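Side-chain contacts in beta-galactosidase (PDB 3TTY), which hydrolyses terminal beta-galactosidic bonds, releasing galactose, as a trimeric glycoside hydrolase built on a TIM barrel: residues W182-S185 / H189-Y192; M235-L240 / I247-N252; Q581-A586 / C602-V607. All coordinates share one frame; numbering follows the deposited sequence.

Contact 1 (W182-S185 / H189-Y192)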
loop_
_atom_site.group_PDB
_atom_site.type_symbol
_atom_site.label_atom_id
_atom_site.label_comp_id
_atom_site.label_asym_id
_atom_site.label_seq_id
_atom_site.Cartn_x
_atom_site.Cartn_y
_atom_site.Cartn_z
ATOM N N TRP A 182 25.513 20.427 4.014
ATOM C CA TRP A 182 24.788 19.157 4.057
ATOM C C TRP A 182 25.004 18.385 5.352
ATOM O O TRP A 182 24.407 17.325 5.551
ATOM C CB TRP A 182 25.200 18.265 2.878
ATOM C CG TRP A 182 24.522 18.604 1.591
ATOM C CD1 TRP A 182 23.598 19.581 1.389
ATOM C CD2 TRP A 182 24.698 17.948 0.325
ATOM N NE1 TRP A 182 23.199 19.587 0.076
ATOM C CE2 TRP A 182 23.847 18.586 -0.596
ATOM C CE3 TRP A 182 25.496 16.892 -0.117
ATOM C CZ2 TRP A 182 23.762 18.200 -1.931
ATOM C CZ3 TRP A 182 25.416 16.513 -1.441
ATOM C CH2 TRP A 182 24.550 17.163 -2.332
ATOM N N ASN A 183 25.867 18.910 6.218
ATOM C CA ASN A 183 26.256 18.229 7.462
ATOM C C ASN A 183 26.794 16.799 7.262
ATOM O O ASN A 183 26.426 15.874 7.977
ATOM C CB ASN A 183 25.097 18.219 8.456
ATOM C CG ASN A 183 25.575 18.338 9.886
ATOM O OD1 ASN A 183 26.388 19.212 10.198
ATOM N ND2 ASN A 183 25.121 17.434 10.750
ATOM N N THR A 184 27.682 16.622 6.299
ATOM C CA THR A 184 28.069 15.283 5.893
ATOM C C THR A 184 28.969 14.539 6.888
ATOM O O THR A 184 29.291 13.374 6.669
ATOM C CB THR A 184 28.743 15.290 4.519
ATOM O OG1 THR A 184 29.974 16.017 4.599
ATOM C CG2 THR A 184 27.836 15.942 3.483
ATOM N N SER A 185 29.394 15.188 7.969
ATOM C CA SER A 185 30.145 14.441 8.980
ATOM C C SER A 185 29.219 13.429 9.662
ATOM O O SER A 185 29.688 12.458 10.263
ATOM C CB SER A 185 30.814 15.359 9.993
ATOM O OG SER A 185 29.846 15.995 10.794
ATOM N N HIS A 189 29.390 10.690 5.798
ATOM C CA HIS A 189 28.958 11.095 4.462
ATOM C C HIS A 189 29.921 12.044 3.748
ATOM O O HIS A 189 29.610 12.555 2.666
ATOM C CB HIS A 189 27.545 11.668 4.501
ATOM C CG HIS A 189 26.501 10.685 4.084
ATOM N ND1 HIS A 189 26.408 9.421 4.630
ATOM C CD2 HIS A 189 25.527 10.760 3.148
ATOM C CE1 HIS A 189 25.412 8.767 4.064
ATOM N NE2 HIS A 189 24.864 9.558 3.158
ATOM N N THR A 190 31.101 12.252 4.332
ATOM C CA THR A 190 32.083 13.164 3.759
ATOM C C THR A 190 32.336 12.888 2.276
ATOM O O THR A 190 32.685 11.773 1.873
ATOM C CB THR A 190 33.424 13.114 4.525
ATOM O OG1 THR A 190 33.168 13.251 5.923
ATOM C CG2 THR A 190 34.364 14.229 4.057
ATOM N N PHE A 191 32.153 13.918 1.465
ATOM C CA PHE A 191 32.480 13.824 0.054
ATOM C C PHE A 191 33.874 14.372 -0.244
ATOM O O PHE A 191 34.208 15.474 0.177
ATOM C CB PHE A 191 31.428 14.574 -0.751
ATOM C CG PHE A 191 30.097 13.908 -0.735
ATOM C CD1 PHE A 191 29.919 12.698 -1.381
ATOM C CD2 PHE A 191 29.039 14.463 -0.052
ATOM C CE1 PHE A 191 28.702 12.062 -1.356
ATOM C CE2 PHE A 191 27.816 13.820 -0.018
ATOM C CZ PHE A 191 27.654 12.620 -0.680
ATOM N N TYR A 192 34.683 13.604 -0.970
ATOM C CA TYR A 192 36.018 14.058 -1.350
ATOM C C TYR A 192 36.096 14.406 -2.827
ATOM O O TYR A 192 37.101 14.935 -3.294
ATOM C CB TYR A 192 37.079 13.009 -1.006
ATOM C CG TYR A 192 37.321 12.854 0.472
ATOM C CD1 TYR A 192 37.981 13.844 1.191
ATOM C CD2 TYR A 192 36.885 11.720 1.160
ATOM C CE1 TYR A 192 38.212 13.716 2.559
ATOM C CE2 TYR A 192 37.107 11.579 2.527
ATOM C CZ TYR A 192 37.780 12.585 3.219
ATOM O OH TYR A 192 38.013 12.467 4.572
HETATM O O HOH W 1 32.735 15.960 6.627
#

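Contact 2 (M235-L240 / I247-N252)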
loop_
_atom_site.group_PDB
_atom_site.type_symbol
_atom_site.label_atom_id
_atom_site.label_comp_id
_atom_site.label_asym_id
_atom_site.label_seq_id
_atom_site.Cartn_x
_atom_site.Cartn_y
_atom_site.Cartn_z
ATOM N N MET A 235 14.064 28.669 -22.063
ATOM C CA MET A 235 14.653 28.396 -23.357
ATOM C C MET A 235 13.632 28.597 -24.484
ATOM O O MET A 235 13.962 29.182 -25.514
ATOM C CB MET A 235 15.235 26.983 -23.397
ATOM C CG MET A 235 15.724 26.559 -24.772
ATOM S SD MET A 235 15.956 24.765 -24.906
ATOM C CE MET A 235 14.254 24.197 -25.054
ATOM N N GLU A 236 12.405 28.113 -24.297
ATOM C CA GLU A 236 11.376 28.254 -25.338
ATOM C C GLU A 236 10.849 29.686 -25.383
ATOM O O GLU A 236 10.689 30.278 -26.454
ATOM C CB GLU A 236 10.221 27.258 -25.136
ATOM C CG GLU A 236 10.572 25.806 -25.469
ATOM C CD GLU A 236 9.332 24.901 -25.540
ATOM O OE1 GLU A 236 8.297 25.323 -26.103
ATOM O OE2 GLU A 236 9.392 23.764 -25.034
ATOM N N ARG A 237 10.590 30.238 -24.205
ATOM C CA ARG A 237 10.143 31.612 -24.077
ATOM C C ARG A 237 11.057 32.517 -24.900
ATOM O O ARG A 237 10.576 33.333 -25.673
ATOM C CB ARG A 237 10.144 32.029 -22.603
ATOM C CG ARG A 237 9.879 33.504 -22.344
ATOM C CD ARG A 237 10.377 33.913 -20.964
ATOM N NE ARG A 237 11.825 34.033 -20.943
ATOM C CZ ARG A 237 12.556 34.182 -19.843
ATOM N NH1 ARG A 237 11.975 34.220 -18.653
ATOM N NH2 ARG A 237 13.873 34.288 -19.933
ATOM N N ASP A 238 12.373 32.354 -24.749
ATOM C CA ASP A 238 13.332 33.223 -25.440
ATOM C C ASP A 238 13.279 33.083 -26.962
ATOM O O ASP A 238 13.359 34.069 -27.689
ATOM C CB ASP A 238 14.757 32.994 -24.934
ATOM C CG ASP A 238 14.960 33.476 -23.483
ATOM O OD1 ASP A 238 14.112 34.238 -22.956
ATOM O OD2 ASP A 238 15.983 33.089 -22.870
ATOM N N GLU A 239 13.139 31.858 -27.445
ATOM C CA GLU A 239 13.055 31.623 -28.882
ATOM C C GLU A 239 11.762 32.224 -29.439
ATOM O O GLU A 239 11.754 32.789 -30.523
ATOM C CB GLU A 239 13.176 30.119 -29.188
ATOM C CG GLU A 239 13.289 29.757 -30.663
ATOM C CD GLU A 239 14.551 30.304 -31.345
ATOM O OE1 GLU A 239 15.415 30.898 -30.661
ATOM O OE2 GLU A 239 14.671 30.129 -32.580
ATOM N N LEU A 240 10.685 32.135 -28.670
ATOM C CA LEU A 240 9.404 32.736 -29.047
ATOM C C LEU A 240 9.494 34.255 -29.145
ATOM O O LEU A 240 9.077 34.852 -30.139
ATOM C CB LEU A 240 8.311 32.361 -28.038
ATOM C CG LEU A 240 7.896 30.890 -27.990
ATOM C CD1 LEU A 240 6.870 30.646 -26.896
ATOM C CD2 LEU A 240 7.357 30.443 -29.347
ATOM N N ILE A 247 4.147 39.380 -28.189
ATOM C CA ILE A 247 3.174 38.377 -27.778
ATOM C C ILE A 247 3.585 37.818 -26.429
ATOM O O ILE A 247 4.690 37.318 -26.286
ATOM C CB ILE A 247 3.039 37.231 -28.793
ATOM C CG1 ILE A 247 2.692 37.790 -30.173
ATOM C CG2 ILE A 247 1.962 36.265 -28.327
ATOM C CD1 ILE A 247 2.333 36.728 -31.232
ATOM N N PRO A 248 2.693 37.904 -25.429
ATOM C CA PRO A 248 3.007 37.419 -24.076
ATOM C C PRO A 248 3.148 35.898 -24.023
ATOM O O PRO A 248 2.590 35.187 -24.862
ATOM C CB PRO A 248 1.791 37.864 -23.244
ATOM C CG PRO A 248 1.074 38.857 -24.086
ATOM C CD PRO A 248 1.336 38.462 -25.506
ATOM N N VAL A 249 3.882 35.408 -23.035
ATOM C CA VAL A 249 4.205 33.994 -22.955
ATOM C C VAL A 249 3.875 33.474 -21.573
ATOM O O VAL A 249 4.213 34.109 -20.564
ATOM C CB VAL A 249 5.702 33.753 -23.179
ATOM C CG1 VAL A 249 5.997 32.251 -23.174
ATOM C CG2 VAL A 249 6.169 34.414 -24.475
ATOM N N THR A 250 3.211 32.325 -21.524
ATOM C CA THR A 250 2.926 31.677 -20.254
ATOM C C THR A 250 3.137 30.176 -20.371
ATOM O O THR A 250 3.410 29.647 -21.459
ATOM C CB THR A 250 1.482 31.952 -19.788
ATOM O OG1 THR A 250 1.312 31.501 -18.446
ATOM C CG2 THR A 250 0.468 31.239 -20.686
ATOM N N THR A 251 3.024 29.496 -19.240
ATOM C CA THR A 251 2.867 28.050 -19.228
ATOM C C THR A 251 1.860 27.749 -18.124
ATOM O O THR A 251 1.638 28.591 -17.260
ATOM C CB THR A 251 4.221 27.295 -19.047
ATOM O OG1 THR A 251 3.990 25.889 -19.156
ATOM C CG2 THR A 251 4.866 27.619 -17.676
ATOM N N ASN A 252 1.203 26.597 -18.167
ATOM C CA ASN A 252 0.090 26.377 -17.239
ATOM C C ASN A 252 0.482 25.638 -15.954
ATOM O O ASN A 252 0.987 24.508 -15.999
ATOM C CB ASN A 252 -1.131 25.739 -17.932
ATOM C CG ASN A 252 -0.785 24.486 -18.726
ATOM O OD1 ASN A 252 0.372 24.241 -19.048
ATOM N ND2 ASN A 252 -1.800 23.699 -19.061
#

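Contact 3 (Q581-A586 / C602-V607)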
loop_
_atom_site.group_PDB
_atom_site.type_symbol
_atom_site.label_atom_id
_atom_site.label_comp_id
_atom_site.label_asym_id
_atom_site.label_seq_id
_atom_site.Cartn_x
_atom_site.Cartn_y
_atom_site.Cartn_z
ATOM N N GLN A 581 3.161 44.346 16.916
ATOM C CA GLN A 581 2.819 43.255 17.831
ATOM C C GLN A 581 3.126 41.958 17.123
ATOM O O GLN A 581 2.935 41.858 15.912
ATOM C CB GLN A 581 1.305 43.197 18.071
ATOM C CG GLN A 581 0.665 44.391 18.686
ATOM C CD GLN A 581 0.543 45.559 17.751
ATOM O OE1 GLN A 581 0.960 46.655 18.089
ATOM N NE2 GLN A 581 -0.048 45.345 16.584
ATOM N N SER A 582 3.528 40.941 17.875
ATOM C CA SER A 582 3.694 39.612 17.305
ATOM C C SER A 582 3.018 38.566 18.187
ATOM O O SER A 582 3.076 38.632 19.418
ATOM C CB SER A 582 5.171 39.270 17.088
ATOM O OG SER A 582 5.841 39.117 18.326
ATOM N N TYR A 583 2.363 37.608 17.536
ATOM C CA TYR A 583 1.597 36.576 18.219
ATOM C C TYR A 583 2.158 35.201 17.897
ATOM O O TYR A 583 2.293 34.829 16.735
ATOM C CB TYR A 583 0.126 36.645 17.788
ATOM C CG TYR A 583 -0.606 37.894 18.241
ATOM C CD1 TYR A 583 -1.318 37.907 19.436
ATOM C CD2 TYR A 583 -0.592 39.053 17.474
ATOM C CE1 TYR A 583 -1.995 39.032 19.856
ATOM C CE2 TYR A 583 -1.257 40.187 17.894
ATOM C CZ TYR A 583 -1.957 40.167 19.090
ATOM O OH TYR A 583 -2.630 41.287 19.514
ATOM N N TYR A 584 2.480 34.439 18.931
ATOM C CA TYR A 584 2.973 33.087 18.746
ATOM C C TYR A 584 1.902 32.093 19.166
ATOM O O TYR A 584 1.408 32.148 20.290
ATOM C CB TYR A 584 4.224 32.877 19.583
ATOM C CG TYR A 584 5.022 31.647 19.234
ATOM C CD1 TYR A 584 6.060 31.713 18.315
ATOM C CD2 TYR A 584 4.762 30.423 19.841
ATOM C CE1 TYR A 584 6.807 30.593 17.997
ATOM C CE2 TYR A 584 5.509 29.282 19.522
ATOM C CZ TYR A 584 6.531 29.382 18.604
ATOM O OH TYR A 584 7.290 28.284 18.274
ATOM N N VAL A 585 1.540 31.189 18.260
ATOM C CA VAL A 585 0.507 30.192 18.542
ATOM C C VAL A 585 1.177 28.838 18.681
ATOM O O VAL A 585 1.563 28.230 17.672
ATOM C CB VAL A 585 -0.548 30.128 17.406
ATOM C CG1 VAL A 585 -1.674 29.184 17.785
ATOM C CG2 VAL A 585 -1.096 31.521 17.104
ATOM N N ALA A 586 1.307 28.362 19.920
ATOM C CA ALA A 586 2.179 27.215 20.216
ATOM C C ALA A 586 1.609 25.849 19.867
ATOM O O ALA A 586 2.263 24.836 20.077
ATOM C CB ALA A 586 2.631 27.239 21.684
ATOM N N CYS A 602 -7.605 41.483 13.464
ATOM C CA CYS A 602 -8.131 42.426 12.478
ATOM C C CYS A 602 -8.703 43.697 13.131
ATOM O O CYS A 602 -8.467 44.811 12.661
ATOM C CB CYS A 602 -9.183 41.759 11.578
ATOM S SG CYS A 602 -8.537 40.432 10.502
ATOM N N GLU A 603 -9.459 43.537 14.209
ATOM C CA GLU A 603 -9.989 44.706 14.901
ATOM C C GLU A 603 -8.837 45.573 15.400
ATOM O O GLU A 603 -8.882 46.792 15.298
ATOM C CB GLU A 603 -10.893 44.318 16.073
ATOM C CG GLU A 603 -11.500 45.530 16.778
ATOM C CD GLU A 603 -12.215 45.185 18.083
ATOM O OE1 GLU A 603 -12.613 46.129 18.806
ATOM O OE2 GLU A 603 -12.378 43.981 18.388
ATOM N N GLU A 604 -7.804 44.930 15.935
ATOM C CA GLU A 604 -6.659 45.647 16.489
ATOM C C GLU A 604 -6.065 46.587 15.455
ATOM O O GLU A 604 -5.659 47.695 15.774
ATOM C CB GLU A 604 -5.599 44.653 16.945
ATOM C CG GLU A 604 -4.378 45.283 17.573
ATOM C CD GLU A 604 -3.483 44.242 18.209
ATOM O OE1 GLU A 604 -3.406 43.124 17.649
ATOM O OE2 GLU A 604 -2.875 44.525 19.264
ATOM N N GLN A 605 -6.025 46.133 14.210
ATOM C CA GLN A 605 -5.432 46.909 13.140
ATOM C C GLN A 605 -6.506 47.651 12.358
ATOM O O GLN A 605 -6.248 48.178 11.269
ATOM C CB GLN A 605 -4.622 45.986 12.220
ATOM C CG GLN A 605 -3.315 45.498 12.848
ATOM C CD GLN A 605 -2.225 46.556 12.795
ATOM O OE1 GLN A 605 -2.433 47.659 12.286
ATOM N NE2 GLN A 605 -1.050 46.218 13.298
ATOM N N GLY A 606 -7.712 47.690 12.913
ATOM C CA GLY A 606 -8.819 48.374 12.270
ATOM C C GLY A 606 -9.203 47.805 10.910
ATOM O O GLY A 606 -9.675 48.536 10.043
ATOM N N VAL A 607 -9.002 46.508 10.700
ATOM C CA VAL A 607 -9.415 45.911 9.430
ATOM C C VAL A 607 -10.729 45.173 9.607
ATOM O O VAL A 607 -10.930 44.488 10.597
ATOM C CB VAL A 607 -8.311 45.034 8.780
ATOM C CG1 VAL A 607 -7.437 44.414 9.828
ATOM C CG2 VAL A 607 -8.914 43.983 7.857
#

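Contact 1 (W182-S185 / H189-Y192)
Thr184 and His189 draw together two parts of the long loop that follows helix 175-181, within the TIM-barrel part of the enzyme and against a second subunit. The helix ends in a Schellman motif at Asn183, and the chain then doubles back, so that the carbonyl O of Thr184 takes a weak hydrogen bond from the backbone N of His189 (2.8 Å), bent to 127° at the hydrogen. Thr184 leans into the returning chain: its CB lies 3.4 Å from His189 O, while its methyl CG2 meets Phe191 CD2 at 4.0 Å, the two side chains crossing at about a right angle. Asn179 of the preceding helix holds Thr184 OG1 by a hydrogen bond; a water bonded to Thr190 OG1 also donates a weak, long bond to Thr184 OG1. His189 turns its imidazole away from Thr184, where NE2 pairs with Glu205 and the ring stacks on Phe214 and meets Phe108 of the second subunit. Trp182 NE1 is bonded to Asp220, and the six-membered end of the indole meets Phe191. With CG beside its own backbone N (chi1 -69°), Phe191 carries its ring back toward Thr184 and Trp182, His189 O lying 3.3 Å above one face near the rim, and brings CE2 in the indole plane to within 3.9 Å of Trp182 CE3.

Contact 2 (M235-L240 / I247-N252)
Helix-on-strand packing in the TIM barrel brings Arg237 and Leu240, one turn apart on helix 215-243, against Val249 on barrel strand 249-253, the element that follows the helix in the chain. The contact is small and apolar, with 122 Å² buried between the segments. Val249 sends CG1 anti to its backbone N (chi1 -177°), and this one methyl meets both helix residues: Leu240 CD1 at 4.1 Å and Arg237 CG at 4.2 Å. Phe233 and Lys241 of the same helix and Val147 also touch Val249, adding to the cover of this buried side chain.

Only the aliphatic root of Arg237 takes part, passing Val249 at about a right angle. Beyond it the chain bends at chi3 (75°) and carries the guanidinium away from the strand. There NE and NH2 grip Asp238 side-on, both bonding to OD1, at 3.1 Å from NE and 3.0 Å from NH2. The two donors approach from the same face of the carboxylate, NE well above its plane, whereas the carboxylate oxygen lies almost in the guanidinium plane. NH1 forms a further salt bridge with Glu268, so the group is fixed between two acids. Replacing Arg237 by an alanine is likely to leave Asp238 and Glu268 without their shared positive charge and to thin the cover over Val249 CG1.

Thr250 points away from the helix. Farther along, Asn252 belongs to the galactose pocket and touches the sugar; its side chain is tied to two other residues of that pocket, ND2 to Asn149 OD1 and OD1 to the backbone N of Glu150.

Contact 3 (Q581-A586 / C602-V607)
Tyr583 and Glu604 approach from opposite directions at the close-packed heart of this contact, where the phenol OH donates a 2.7 Å hydrogen bond to Glu604 OE1. The acceptor is met on its syn side, 21° out of the carboxylate plane, and lies near the plane of the ring at its edge; ring and carboxylate planes stand 62° apart. Glu604 reaches across with CG anti to its backbone N (chi1 -178°) and the rest of the chain extended. Arg574 of the adjacent strand 570-577 ties the pair together: its NE bonds Tyr583 OH and its NH2 forms a salt bridge with Glu604 OE2, which is likely to keep the carboxylate charged. Leu601 and Leu558 also touch the buried Tyr583 side chain.

These residues join strand 580-585, inside the mixed sheet of the trimerisation domain, to the C-terminal end of helix 591-604, which lies over it. A Schellman motif stops the helix, with Gly606 at positive phi and Val607 N bonded to Cys602 O at 2.6 Å.

Toward the partly exposed Gln605 the packing is looser. The Gln581 chain slides past Glu604 in the opposite direction, its CG 3.6 Å from OE2 of that residue, and its side chain crosses that of Gln605 obliquely. Gln605 turns to other partners: NE2 bonds Gly479 O, and OE1 accepts from Lys454 NZ.

How the contacts relate
The three contacts follow one another along the chain and lie far apart, their centres 40 to 43 Å from each other and none touching another. Contacts 1 and 2 share the TIM-barrel region: the first shapes a loop after helix 175-181 that packs against a second subunit, while the second seats helix 215-243 on strand 249-253, whose end reaches the galactose pocket. Contact 3 belongs to the trimerisation domain, on the other side of the chain's centre from contact 2, about 31 Å away at the nearest atoms, and no neighbouring subunit touches its segments. The contacts are thus independent pieces of local packing, at a subunit interface, in the barrel wall and in the trimerisation-domain sheet.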